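Local coordinates for RIM-binding protein, isoform F (Drosophila melanogaster, PDB 6Q9M) that probably couples synaptic vesicle recruitment to release sites at the active zone, its central part forming an array of fibronectin type III domains, at residues L103-R109 with I120-A125; S127-H131 with T142-M147; N37-H43 with S79-Q85; V228-V233 with T243-V247; A10-L16 with A91-I96. All blocks are in the same frame, centred on the assembly; numbering follows the deposited sequence.

Contact 1: L103-R109 with I120-A125; sequences LGPSAVR and ISWLPA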
# COMPACT_ATOMS: atom_id res chain seq x y z
N LEU A 103 14.15 -12.46 1.00
CA LEU A 103 12.77 -12.00 0.98
C LEU A 103 12.66 -10.77 0.10
O LEU A 103 13.57 -9.94 0.02
CB LEU A 103 12.29 -11.66 2.39
CG LEU A 103 12.25 -12.80 3.41
CD1 LEU A 103 11.96 -12.25 4.79
CD2 LEU A 103 11.21 -13.83 3.00
N GLY A 104 11.52 -10.63 -0.57
CA GLY A 104 11.30 -9.52 -1.47
C GLY A 104 10.20 -8.61 -0.98
O GLY A 104 9.79 -8.66 0.18
N PRO A 105 9.70 -7.75 -1.87
CA PRO A 105 8.62 -6.83 -1.49
C PRO A 105 7.37 -7.56 -1.02
O PRO A 105 7.17 -8.75 -1.26
CB PRO A 105 8.34 -6.06 -2.79
CG PRO A 105 9.55 -6.26 -3.64
CD PRO A 105 10.13 -7.58 -3.27
N SER A 106 6.52 -6.82 -0.30
CA SER A 106 5.24 -7.32 0.20
C SER A 106 4.22 -6.20 0.15
O SER A 106 4.54 -5.04 -0.13
CB SER A 106 5.36 -7.85 1.63
OG SER A 106 5.50 -6.78 2.57
N ALA A 107 2.98 -6.54 0.48
CA ALA A 107 1.89 -5.57 0.58
C ALA A 107 1.73 -4.75 -0.70
O ALA A 107 1.51 -3.54 -0.66
CB ALA A 107 2.08 -4.65 1.79
N VAL A 108 1.85 -5.41 -1.85
CA VAL A 108 1.67 -4.75 -3.14
C VAL A 108 0.21 -4.33 -3.29
O VAL A 108 -0.70 -5.15 -3.16
CB VAL A 108 2.09 -5.69 -4.27
CG1 VAL A 108 1.86 -5.03 -5.64
CG2 VAL A 108 3.57 -6.13 -4.10
N ARG A 109 -0.03 -3.05 -3.56
CA ARG A 109 -1.40 -2.55 -3.62
C ARG A 109 -1.58 -1.64 -4.82
O ARG A 109 -0.67 -0.89 -5.19
CB ARG A 109 -1.81 -1.75 -2.36
CG ARG A 109 -1.30 -2.27 -1.03
CD ARG A 109 -1.50 -1.24 0.12
NE ARG A 109 -0.47 -0.19 0.19
CZ ARG A 109 0.78 -0.36 0.63
NH1 ARG A 109 1.19 -1.55 1.04
NH2 ARG A 109 1.62 0.67 0.67
N ILE A 120 0.65 2.09 -8.03
CA ILE A 120 1.12 0.85 -7.43
C ILE A 120 2.06 1.20 -6.29
O ILE A 120 3.07 1.88 -6.51
CB ILE A 120 1.86 -0.03 -8.46
CG1 ILE A 120 1.02 -0.23 -9.74
CG2 ILE A 120 2.28 -1.35 -7.81
CD1 ILE A 120 -0.28 -0.96 -9.53
N SER A 121 1.77 0.67 -5.10
CA SER A 121 2.59 0.82 -3.90
C SER A 121 3.04 -0.56 -3.41
O SER A 121 2.41 -1.58 -3.70
CB SER A 121 1.80 1.50 -2.78
OG SER A 121 1.26 2.74 -3.23
N TRP A 122 4.13 -0.56 -2.65
CA TRP A 122 4.63 -1.80 -2.05
C TRP A 122 5.48 -1.46 -0.83
O TRP A 122 5.80 -0.30 -0.55
CB TRP A 122 5.43 -2.63 -3.05
CG TRP A 122 6.63 -1.95 -3.61
CD1 TRP A 122 7.92 -2.06 -3.16
CD2 TRP A 122 6.67 -1.05 -4.73
NE1 TRP A 122 8.76 -1.29 -3.94
CE2 TRP A 122 8.02 -0.66 -4.90
CE3 TRP A 122 5.70 -0.55 -5.60
CZ2 TRP A 122 8.41 0.23 -5.90
CZ3 TRP A 122 6.09 0.32 -6.59
CH2 TRP A 122 7.44 0.70 -6.73
N LEU A 123 5.81 -2.51 -0.08
CA LEU A 123 6.74 -2.43 1.03
C LEU A 123 7.96 -3.25 0.66
O LEU A 123 7.86 -4.48 0.57
CB LEU A 123 6.11 -2.95 2.32
CG LEU A 123 6.95 -2.84 3.60
CD1 LEU A 123 7.43 -1.40 3.84
CD2 LEU A 123 6.17 -3.37 4.83
N PRO A 124 9.10 -2.63 0.38
CA PRO A 124 10.29 -3.41 0.03
C PRO A 124 10.78 -4.17 1.25
O PRO A 124 10.50 -3.80 2.39
CB PRO A 124 11.30 -2.35 -0.41
CG PRO A 124 10.87 -1.10 0.26
CD PRO A 124 9.37 -1.18 0.42
N ALA A 125 11.50 -5.26 0.99
CA ALA A 125 12.24 -5.93 2.05
C ALA A 125 13.51 -5.18 2.41
O ALA A 125 13.95 -5.23 3.56
CB ALA A 125 12.59 -7.36 1.63
O HOH W 1 -1.34 1.93 -4.15

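Contact 2: S127-H131 with T142-M147; sequences SNHQH and TVKPGM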
# COMPACT_ATOMS: atom_id res chain seq x y z
N SER A 127 15.11 -1.25 1.25
CA SER A 127 14.82 -0.11 0.39
C SER A 127 16.07 0.45 -0.28
O SER A 127 15.99 1.52 -0.90
CB SER A 127 14.11 0.97 1.17
OG SER A 127 14.90 1.32 2.29
N ASN A 128 17.21 -0.23 -0.16
CA ASN A 128 18.39 0.10 -0.94
C ASN A 128 18.36 -0.51 -2.33
O ASN A 128 19.21 -0.17 -3.15
CB ASN A 128 19.67 -0.39 -0.24
CG ASN A 128 19.92 0.29 1.10
OD1 ASN A 128 19.91 1.52 1.21
ND2 ASN A 128 20.18 -0.51 2.13
N HIS A 129 17.41 -1.39 -2.61
CA HIS A 129 17.33 -2.09 -3.89
C HIS A 129 16.49 -1.31 -4.89
O HIS A 129 15.49 -0.69 -4.54
CB HIS A 129 16.71 -3.48 -3.73
CG HIS A 129 17.60 -4.46 -3.04
ND1 HIS A 129 18.11 -4.24 -1.78
CD2 HIS A 129 18.06 -5.67 -3.43
CE1 HIS A 129 18.85 -5.27 -1.43
NE2 HIS A 129 18.84 -6.15 -2.41
N GLN A 130 16.86 -1.42 -6.16
CA GLN A 130 15.93 -1.06 -7.22
C GLN A 130 14.80 -2.08 -7.28
O GLN A 130 14.97 -3.26 -6.94
CB GLN A 130 16.65 -1.00 -8.56
CG GLN A 130 17.79 -0.01 -8.60
CD GLN A 130 18.36 0.14 -9.99
OE1 GLN A 130 17.96 1.03 -10.75
NE2 GLN A 130 19.28 -0.74 -10.35
N HIS A 131 13.64 -1.62 -7.73
CA HIS A 131 12.50 -2.50 -7.86
C HIS A 131 11.93 -2.40 -9.27
O HIS A 131 11.99 -1.34 -9.90
CB HIS A 131 11.43 -2.19 -6.82
CG HIS A 131 11.86 -2.50 -5.42
ND1 HIS A 131 11.82 -3.77 -4.89
CD2 HIS A 131 12.37 -1.70 -4.45
CE1 HIS A 131 12.26 -3.75 -3.65
NE2 HIS A 131 12.61 -2.51 -3.36
N THR A 142 11.55 0.22 -14.10
CA THR A 142 12.50 -0.00 -13.02
C THR A 142 12.62 1.27 -12.18
O THR A 142 12.82 2.36 -12.73
CB THR A 142 13.86 -0.41 -13.58
OG1 THR A 142 13.70 -1.61 -14.35
CG2 THR A 142 14.85 -0.66 -12.47
N VAL A 143 12.51 1.13 -10.87
CA VAL A 143 12.34 2.26 -9.97
C VAL A 143 13.52 2.32 -9.00
O VAL A 143 14.02 1.29 -8.54
CB VAL A 143 10.99 2.20 -9.22
CG1 VAL A 143 11.07 1.36 -7.98
CG2 VAL A 143 10.52 3.59 -8.90
N LYS A 144 13.98 3.54 -8.72
CA LYS A 144 15.22 3.73 -8.00
C LYS A 144 15.04 3.41 -6.51
O LYS A 144 13.91 3.44 -6.00
CB LYS A 144 15.72 5.18 -8.19
CG LYS A 144 14.70 6.25 -7.85
CD LYS A 144 15.25 7.67 -8.11
CE LYS A 144 14.49 8.71 -7.27
NZ LYS A 144 15.18 10.03 -7.21
N PRO A 145 16.14 3.14 -5.79
CA PRO A 145 16.02 2.83 -4.36
C PRO A 145 15.35 3.97 -3.61
O PRO A 145 15.49 5.15 -3.95
CB PRO A 145 17.49 2.67 -3.90
CG PRO A 145 18.34 2.75 -5.14
CD PRO A 145 17.54 3.39 -6.20
N GLY A 146 14.64 3.61 -2.54
CA GLY A 146 13.89 4.59 -1.78
C GLY A 146 12.52 4.88 -2.34
O GLY A 146 11.73 5.58 -1.69
N MET A 147 12.20 4.38 -3.53
CA MET A 147 10.89 4.58 -4.14
C MET A 147 10.03 3.35 -3.89
O MET A 147 10.48 2.22 -4.11
CB MET A 147 11.00 4.82 -5.64
CG MET A 147 9.87 5.65 -6.16
SD MET A 147 10.36 7.38 -6.17
CE MET A 147 11.06 7.50 -7.82

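Contact 3: N37-H43 with S79-Q85; sequences NLIDSYH and SVTQNRQ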
# COMPACT_ATOMS: atom_id res chain seq x y z
N ASN A 37 10.07 20.90 3.89
CA ASN A 37 10.02 19.78 4.82
C ASN A 37 11.43 19.31 5.19
O ASN A 37 11.70 18.11 5.25
CB ASN A 37 9.21 18.62 4.24
CG ASN A 37 7.71 18.84 4.32
OD1 ASN A 37 7.22 19.58 5.18
ND2 ASN A 37 6.96 18.20 3.43
N LEU A 38 12.34 20.26 5.43
CA LEU A 38 13.71 19.88 5.71
C LEU A 38 13.80 19.14 7.04
O LEU A 38 13.06 19.41 8.00
CB LEU A 38 14.64 21.09 5.72
CG LEU A 38 16.14 20.79 5.52
CD1 LEU A 38 16.40 19.57 4.65
CD2 LEU A 38 16.86 22.00 4.94
N ILE A 39 14.74 18.22 7.10
CA ILE A 39 14.79 17.23 8.16
C ILE A 39 15.33 17.84 9.44
O ILE A 39 16.32 18.59 9.43
CB ILE A 39 15.63 16.05 7.69
CG1 ILE A 39 15.96 15.14 8.84
CG2 ILE A 39 16.92 16.53 7.04
CD1 ILE A 39 16.59 13.96 8.35
N ASP A 40 14.71 17.47 10.56
CA ASP A 40 15.00 17.97 11.90
C ASP A 40 15.51 16.89 12.85
O ASP A 40 16.39 17.16 13.67
CB ASP A 40 13.72 18.61 12.48
CG ASP A 40 13.94 19.23 13.85
OD1 ASP A 40 14.25 20.44 13.90
OD2 ASP A 40 13.79 18.52 14.86
N SER A 41 14.98 15.67 12.77
CA SER A 41 15.48 14.56 13.57
C SER A 41 15.07 13.26 12.89
O SER A 41 14.30 13.26 11.93
CB SER A 41 14.98 14.63 15.03
OG SER A 41 13.59 14.40 15.13
N TYR A 42 15.59 12.16 13.42
CA TYR A 42 15.30 10.84 12.91
C TYR A 42 14.59 10.01 13.97
O TYR A 42 14.85 10.14 15.17
CB TYR A 42 16.57 10.11 12.47
CG TYR A 42 17.37 10.79 11.40
CD1 TYR A 42 18.38 11.70 11.72
CD2 TYR A 42 17.14 10.52 10.07
CE1 TYR A 42 19.12 12.33 10.73
CE2 TYR A 42 17.88 11.12 9.08
CZ TYR A 42 18.87 12.03 9.41
OH TYR A 42 19.58 12.64 8.39
N HIS A 43 13.69 9.14 13.51
CA HIS A 43 12.95 8.20 14.34
C HIS A 43 13.30 6.80 13.88
O HIS A 43 13.09 6.45 12.71
CB HIS A 43 11.45 8.43 14.23
CG HIS A 43 10.92 9.55 15.05
ND1 HIS A 43 11.72 10.30 15.88
CD2 HIS A 43 9.67 10.05 15.18
CE1 HIS A 43 10.99 11.22 16.50
NE2 HIS A 43 9.74 11.09 16.09
N SER A 79 12.44 10.36 8.67
CA SER A 79 12.79 11.76 8.80
C SER A 79 11.67 12.49 9.53
O SER A 79 10.49 12.27 9.25
CB SER A 79 12.98 12.40 7.42
OG SER A 79 14.16 11.96 6.79
N VAL A 80 12.04 13.37 10.45
CA VAL A 80 11.06 14.19 11.16
C VAL A 80 11.39 15.65 10.88
O VAL A 80 12.55 16.05 10.99
CB VAL A 80 11.07 13.91 12.67
CG1 VAL A 80 9.96 14.70 13.35
CG2 VAL A 80 10.88 12.42 12.94
N THR A 81 10.38 16.41 10.47
CA THR A 81 10.54 17.83 10.23
C THR A 81 10.24 18.60 11.52
O THR A 81 9.83 18.01 12.53
CB THR A 81 9.63 18.29 9.09
OG1 THR A 81 8.27 18.22 9.52
CG2 THR A 81 9.80 17.38 7.87
N GLN A 82 10.39 19.92 11.49
CA GLN A 82 10.04 20.70 12.68
C GLN A 82 8.55 20.66 12.96
O GLN A 82 8.14 20.56 14.13
CB GLN A 82 10.52 22.15 12.54
CG GLN A 82 10.36 22.95 13.83
CD GLN A 82 11.08 24.28 13.79
OE1 GLN A 82 11.33 24.84 12.72
NE2 GLN A 82 11.43 24.80 14.97
N ASN A 83 7.71 20.75 11.92
CA ASN A 83 6.27 20.62 12.15
C ASN A 83 5.87 19.21 12.60
O ASN A 83 4.68 18.97 12.81
CB ASN A 83 5.46 21.05 10.92
CG ASN A 83 6.07 20.59 9.61
OD1 ASN A 83 6.55 19.47 9.49
ND2 ASN A 83 6.02 21.45 8.60
N ARG A 84 6.83 18.30 12.74
CA ARG A 84 6.68 16.90 13.16
C ARG A 84 6.12 16.02 12.04
O ARG A 84 5.67 14.90 12.32
CB ARG A 84 5.84 16.73 14.43
CG ARG A 84 6.23 17.67 15.59
CD ARG A 84 7.68 17.52 16.02
NE ARG A 84 7.92 16.28 16.75
CZ ARG A 84 9.13 15.80 17.05
NH1 ARG A 84 10.22 16.48 16.70
NH2 ARG A 84 9.25 14.66 17.71
N GLN A 85 6.11 16.50 10.79
CA GLN A 85 5.78 15.62 9.68
C GLN A 85 6.93 14.64 9.42
O GLN A 85 8.10 14.96 9.64
CB GLN A 85 5.54 16.45 8.41
CG GLN A 85 4.11 16.91 8.19
CD GLN A 85 3.91 17.55 6.82
OE1 GLN A 85 4.48 18.61 6.52
NE2 GLN A 85 3.11 16.91 5.97

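Contact 4: V228-V233 with T243-V247; sequences VTWQPV and TGYAV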
# COMPACT_ATOMS: atom_id res chain seq x y z
N VAL A 228 -27.68 -7.70 2.35
CA VAL A 228 -26.59 -7.57 1.39
C VAL A 228 -26.01 -6.17 1.55
O VAL A 228 -26.76 -5.19 1.71
CB VAL A 228 -27.07 -7.82 -0.05
CG1 VAL A 228 -28.36 -7.07 -0.33
CG2 VAL A 228 -25.99 -7.44 -1.06
N THR A 229 -24.68 -6.08 1.56
CA THR A 229 -23.96 -4.83 1.71
C THR A 229 -22.93 -4.70 0.61
O THR A 229 -22.56 -5.69 -0.03
CB THR A 229 -23.25 -4.75 3.07
OG1 THR A 229 -22.17 -5.69 3.08
CG2 THR A 229 -24.22 -5.08 4.19
N TRP A 230 -22.49 -3.47 0.37
CA TRP A 230 -21.50 -3.18 -0.66
C TRP A 230 -20.88 -1.82 -0.39
O TRP A 230 -21.43 -1.01 0.36
CB TRP A 230 -22.12 -3.21 -2.06
CG TRP A 230 -23.20 -2.20 -2.21
CD1 TRP A 230 -23.07 -0.90 -2.63
CD2 TRP A 230 -24.58 -2.39 -1.94
NE1 TRP A 230 -24.30 -0.27 -2.63
CE2 TRP A 230 -25.24 -1.17 -2.21
CE3 TRP A 230 -25.34 -3.48 -1.50
CZ2 TRP A 230 -26.60 -1.03 -2.04
CZ3 TRP A 230 -26.68 -3.33 -1.35
CH2 TRP A 230 -27.30 -2.12 -1.61
N GLN A 231 -19.73 -1.59 -1.00
CA GLN A 231 -19.04 -0.31 -0.88
C GLN A 231 -19.61 0.69 -1.87
O GLN A 231 -19.62 0.41 -3.08
CB GLN A 231 -17.54 -0.47 -1.09
CG GLN A 231 -16.77 0.85 -1.03
CD GLN A 231 -15.66 0.95 -2.08
OE1 GLN A 231 -14.97 -0.03 -2.37
NE2 GLN A 231 -15.50 2.14 -2.65
N PRO A 232 -20.10 1.85 -1.43
CA PRO A 232 -20.56 2.87 -2.37
C PRO A 232 -19.44 3.27 -3.32
O PRO A 232 -18.26 3.16 -2.99
CB PRO A 232 -20.98 4.04 -1.46
CG PRO A 232 -21.18 3.42 -0.10
CD PRO A 232 -20.21 2.28 -0.02
N VAL A 233 -19.82 3.75 -4.50
CA VAL A 233 -18.85 3.94 -5.58
C VAL A 233 -17.89 5.08 -5.26
O VAL A 233 -16.67 4.95 -5.47
CB VAL A 233 -19.59 4.19 -6.90
CG1 VAL A 233 -20.39 2.97 -7.29
CG2 VAL A 233 -20.52 5.38 -6.73
N THR A 243 -26.62 7.78 -9.30
CA THR A 243 -27.98 7.88 -8.77
C THR A 243 -28.15 7.09 -7.47
O THR A 243 -28.57 7.62 -6.43
CB THR A 243 -28.97 7.31 -9.79
OG1 THR A 243 -28.50 6.02 -10.16
CG2 THR A 243 -29.12 8.14 -11.00
N GLY A 244 -27.83 5.79 -7.53
CA GLY A 244 -28.24 4.83 -6.52
C GLY A 244 -27.78 3.44 -6.90
O GLY A 244 -26.76 3.30 -7.57
N TYR A 245 -28.52 2.40 -6.50
CA TYR A 245 -28.11 1.02 -6.77
C TYR A 245 -29.32 0.14 -7.04
O TYR A 245 -30.47 0.54 -6.82
CB TYR A 245 -27.28 0.44 -5.61
CG TYR A 245 -26.05 1.27 -5.36
CD1 TYR A 245 -24.90 1.08 -6.13
CD2 TYR A 245 -26.04 2.27 -4.41
CE1 TYR A 245 -23.78 1.85 -5.93
CE2 TYR A 245 -24.92 3.05 -4.21
CZ TYR A 245 -23.79 2.84 -4.97
OH TYR A 245 -22.67 3.61 -4.76
N ALA A 246 -29.06 -1.04 -7.60
CA ALA A 246 -30.08 -2.04 -7.88
C ALA A 246 -29.51 -3.43 -7.64
O ALA A 246 -28.38 -3.72 -8.04
CB ALA A 246 -30.61 -1.93 -9.31
N VAL A 247 -30.28 -4.29 -6.97
CA VAL A 247 -29.79 -5.62 -6.64
C VAL A 247 -30.39 -6.72 -7.53
O VAL A 247 -31.61 -6.85 -7.67
CB VAL A 247 -30.02 -5.92 -5.13
CG1 VAL A 247 -28.92 -5.30 -4.31
CG2 VAL A 247 -31.36 -5.38 -4.66

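Contact 5: A10-L16 with A91-I96; sequences APKHLTL and ACTMII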
# COMPACT_ATOMS: atom_id res chain seq x y z
N ALA A 10 13.34 11.15 2.65
CA ALA A 10 13.59 10.05 3.56
C ALA A 10 15.07 9.68 3.62
O ALA A 10 15.82 9.94 2.67
CB ALA A 10 12.77 8.83 3.13
N PRO A 11 15.52 9.07 4.71
CA PRO A 11 16.93 8.66 4.80
C PRO A 11 17.24 7.58 3.78
O PRO A 11 16.35 6.93 3.24
CB PRO A 11 17.08 8.13 6.24
CG PRO A 11 15.79 8.51 6.96
CD PRO A 11 14.74 8.58 5.87
N LYS A 12 18.52 7.42 3.48
CA LYS A 12 19.00 6.46 2.50
C LYS A 12 20.12 5.62 3.10
O LYS A 12 20.66 5.92 4.16
CB LYS A 12 19.47 7.17 1.22
CG LYS A 12 18.55 8.31 0.75
CD LYS A 12 19.23 9.27 -0.23
CE LYS A 12 20.35 8.60 -1.02
NZ LYS A 12 20.66 9.30 -2.31
N HIS A 13 20.47 4.56 2.37
CA HIS A 13 21.63 3.72 2.69
C HIS A 13 21.55 3.15 4.10
O HIS A 13 22.55 3.05 4.82
CB HIS A 13 22.93 4.49 2.47
CG HIS A 13 23.13 4.92 1.05
ND1 HIS A 13 22.96 6.23 0.63
CD2 HIS A 13 23.44 4.21 -0.06
CE1 HIS A 13 23.19 6.31 -0.67
NE2 HIS A 13 23.48 5.10 -1.11
N LEU A 14 20.34 2.74 4.49
CA LEU A 14 20.13 2.02 5.74
C LEU A 14 21.00 0.77 5.77
O LEU A 14 20.99 -0.04 4.84
CB LEU A 14 18.66 1.66 5.87
CG LEU A 14 18.25 0.94 7.13
CD1 LEU A 14 18.85 1.65 8.33
CD2 LEU A 14 16.74 0.81 7.24
N THR A 15 21.78 0.63 6.84
CA THR A 15 22.78 -0.43 6.94
C THR A 15 22.74 -1.07 8.32
O THR A 15 22.71 -0.37 9.34
CB THR A 15 24.17 0.14 6.69
OG1 THR A 15 24.22 0.70 5.37
CG2 THR A 15 25.24 -0.93 6.83
N LEU A 16 22.76 -2.40 8.34
CA LEU A 16 23.02 -3.15 9.57
C LEU A 16 24.52 -3.30 9.69
O LEU A 16 25.15 -3.98 8.86
CB LEU A 16 22.35 -4.52 9.55
CG LEU A 16 22.83 -5.40 10.70
CD1 LEU A 16 22.16 -4.98 11.99
CD2 LEU A 16 22.62 -6.89 10.44
N ALA A 91 10.14 3.89 2.67
CA ALA A 91 11.23 4.54 1.97
C ALA A 91 12.58 4.24 2.58
O ALA A 91 13.59 4.36 1.88
CB ALA A 91 11.02 6.05 1.94
N CYS A 92 12.64 3.86 3.85
CA CYS A 92 13.91 3.55 4.50
C CYS A 92 13.65 2.39 5.45
O CYS A 92 13.30 2.59 6.62
CB CYS A 92 14.50 4.75 5.22
SG CYS A 92 16.21 4.51 5.71
N THR A 93 13.85 1.17 4.95
CA THR A 93 13.49 -0.01 5.71
C THR A 93 14.31 -1.21 5.28
O THR A 93 14.78 -1.29 4.13
CB THR A 93 12.01 -0.34 5.58
OG1 THR A 93 11.65 -1.26 6.62
CG2 THR A 93 11.72 -1.00 4.21
N MET A 94 14.52 -2.12 6.23
CA MET A 94 15.22 -3.36 5.94
C MET A 94 14.81 -4.42 6.96
O MET A 94 14.44 -4.11 8.10
CB MET A 94 16.74 -3.18 5.96
CG MET A 94 17.30 -2.86 7.34
SD MET A 94 19.12 -2.87 7.40
CE MET A 94 19.38 -2.49 9.14
N ILE A 95 14.89 -5.67 6.53
CA ILE A 95 14.56 -6.80 7.39
C ILE A 95 15.84 -7.55 7.71
O ILE A 95 16.69 -7.76 6.83
CB ILE A 95 13.54 -7.72 6.70
CG1 ILE A 95 12.26 -6.94 6.42
CG2 ILE A 95 13.26 -8.93 7.57
CD1 ILE A 95 11.30 -7.68 5.50
N ILE A 96 15.98 -7.93 8.98
CA ILE A 96 17.13 -8.66 9.48
C ILE A 96 16.63 -9.90 10.21
O ILE A 96 15.46 -9.99 10.59
CB ILE A 96 17.98 -7.80 10.42
CG1 ILE A 96 17.15 -7.44 11.65
CG2 ILE A 96 18.44 -6.55 9.72
CD1 ILE A 96 17.91 -6.67 12.69

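Contact 1: L103-R109 with I120-A125
The guanidinium of R109 folds back over S121, one face lying across the S121 carbonyl carbon and the W122 backbone N, while R109 NH2 stands 3.6 Å from S121 CB. The bend is made at chi3 (-81°), which turns the chain back along the hairpin; the methyl of A107 sits in the plane of the group at its edge. S121 OG takes no part in this overlap: it hydrogen-bonds to R149 and shares a water, 2.9 Å from OG, which donates to R109 O. Four backbone bonds hold the two strands, which run antiparallel at 173°. S106 and L123 exchange one pair, with S106 N and L123 O 2.8 Å apart, and R109 and S121 exchange the other, R109 N lying 2.9 Å from S121 O. Between these pairs the register slips by one residue, giving a beta bulge in which A107 and V108 together span W122. On the face of the sheet away from R109, V108 CG2 meets W122 CB at 4.1 Å, and P105 CB approaches W122 CD1 at 4.0 Å. The W122 indole itself leads into the domain interior, edge-to-face with H131 and against V133 and V165. Strands 106-111 and 118-123 thus form the first hairpin of a fibronectin type III beta-sandwich, with a core tryptophan on its second strand.

Contact 2: S127-H131 with T142-M147
H131 and V143 form the antiparallel pair that opens the hairpin of strands 131-135 and 138-143, at one edge of the four-stranded sheet of a fibronectin type III sandwich. Both of its backbone bonds are fairly straight: H131 N to V143 O is 3.0 Å, and V143 N to H131 O, at 2.7 Å, is the shorter. Next comes a type II beta turn, K144 to M147, closed by M147 N on K144 O at 3.1 Å. G146 N, in the third position of that turn, donates across to S127 O at 3.0 Å; its N-H...O angle of 130° marks a bent bond. G146 has a positive phi (85°), where a CB would press on the carbonyl O of P145. P145 lies against two further carbonyls: CB is 3.4 Å from N128 O, and CA makes a CA-H...O contact with H129 O at 3.6 Å. Two polar side chains, S127 and N128, bond to the preceding domain: S127 OG to T93 N, and N128 ND2 to L14 O. The H131 imidazole goes inward, against V165 and A167. V143 CG1 lies between its own backbone N and carbonyl carbon (chi1 86°), and there it comes within 3.8 Å of H131 CB.

Contact 3: N37-H43 with S79-Q85
D40 N and S41 N both donate to V80 O, at 2.6 and 3.0 Å, the first in the carbonyl plane and the second tilted 24° from it: a classic beta bulge between strands whose short segments run at 136°. V80 N returns a bond to S41 O. V80 is the centre of the side-chain contact. Its CG2, anti to the carbonyl carbon, rests over the middle of the H43 imidazole, 3.4 Å from the ring centroid and 8° off the normal, a clear CH-pi contact. Its other methyl, CG1, lies against one face of the R84 guanidinium. These two strands, 39-46 and 73-81, are the inner pair of the four-stranded sheet in the first fibronectin type III sandwich, and the type I turn T81 to R84 reverses the chain at the end of strand 73-81. R84 bends back from that turn at chi2 and chi3, bringing NH2 to the edge of the H43 ring, 4.0 Å from NE2. D40 OD2 and R84 NH1, 4.5 Å apart, have opposite charges but are too far for a salt bridge. On the other face of the sheet, I39 CD1 touches S79 OG at 3.5 Å, an atom already bonded to P9 O, and Y42 continues to an edge-to-face pair with W28.

Contact 4: V228-V233 with T243-V247
Y245 reaches from strand 242-246 across to the end of strand 225-231, its CG anti to the carbonyl carbon (chi1 -59°). CB lies 3.9 Å from W230 CZ2. CG, the start of the ring, is 3.6 Å from W230 NE1, and that nitrogen sits 3.5 Å above the ring plane, over its centre. Tryptophan edge thus meets tyrosine face, with the five-membered ring and the phenol ring inclined at 60° and their centroids 4.5 Å apart. The two residues come from different sheets, 215-219/225-231/264-268 and 256-257/242-246/283-286, so the pair bridges the two layers of the Ig-like beta-sandwich. Farther out, CE1 has V233 CG1 at its edge, 3.8 Å away and in the ring plane. The hydroxyl finishes the path: V233 N donates to OH at 2.9 Å with an angle of 154°, and OH also bonds P260 O, giving this polar tip two backbone partners. A phenylalanine here would keep a ring face for the W230 edge but would probably leave V233 N and P260 O without their shared partner. At the other end of the indole, W230 CZ3 meets V247 CG1 at 4.2 Å, and the same methyl borders V228 CG1.

Contact 5: A10-L16 with A91-I96
M94 lies across L14 and reaches L16 in the dense middle of this contact. Its chain is straight beyond CG, with chi2 at 172° and chi3 at -179°, so CG touches L14 CD2 at 3.7 Å while CE, at the far end, stands 3.6 Å from L16 CB and 3.5 Å from the L16 backbone N. L14 CD2 also rests on the T93 backbone, 3.7 Å from its CA. C92 SG continues the tight zone, 3.8 Å from L14 CB and equally near P11 CB, and A10 CB and A91 CB meet at 3.5 Å where the two segments begin. With M94 cut back to an alanine, a gap is likely to open beside L14, and L16 CB would lose its methyl neighbour. Packing thins toward I96, whose CG2 is 4.3 Å from L16 CD2. The opposite side of strand 12-20 turns from this interface: K12 pairs with E32 in a salt bridge, and T15 OG1 bonds H13 O within its own strand. No clear hydrogen bond links the segments, as befits strands 7.5 Å apart at closest approach, inclined at 17° and belonging to different sheets. Strand 12-20 of the three-stranded layer thus packs over strand 93-96 of the four-stranded layer, the first and last strands of a fibronectin type III beta-sandwich.

Contacts 3 and 5 share the first fibronectin type III domain: contact 3 is nested in the chain loop that contact 5 closes, and their centres are about 17 Å apart, with P11 CD meeting S79 OG at 3.5 Å. Contacts 1 and 2 belong to the next domain, centres about 11 Å apart, and touch where P124 CB lies 3.2 Å from H131 NE2. The junction between these domains joins contact 5 to both: N128 OD1 packs 3.2 Å from H13 CA, and P124 O packs on T93 CG2. Contact 4, in the Ig-like domain, stands apart, its centre about 31 Å from that of contact 1 and 43 Å from that of contact 5.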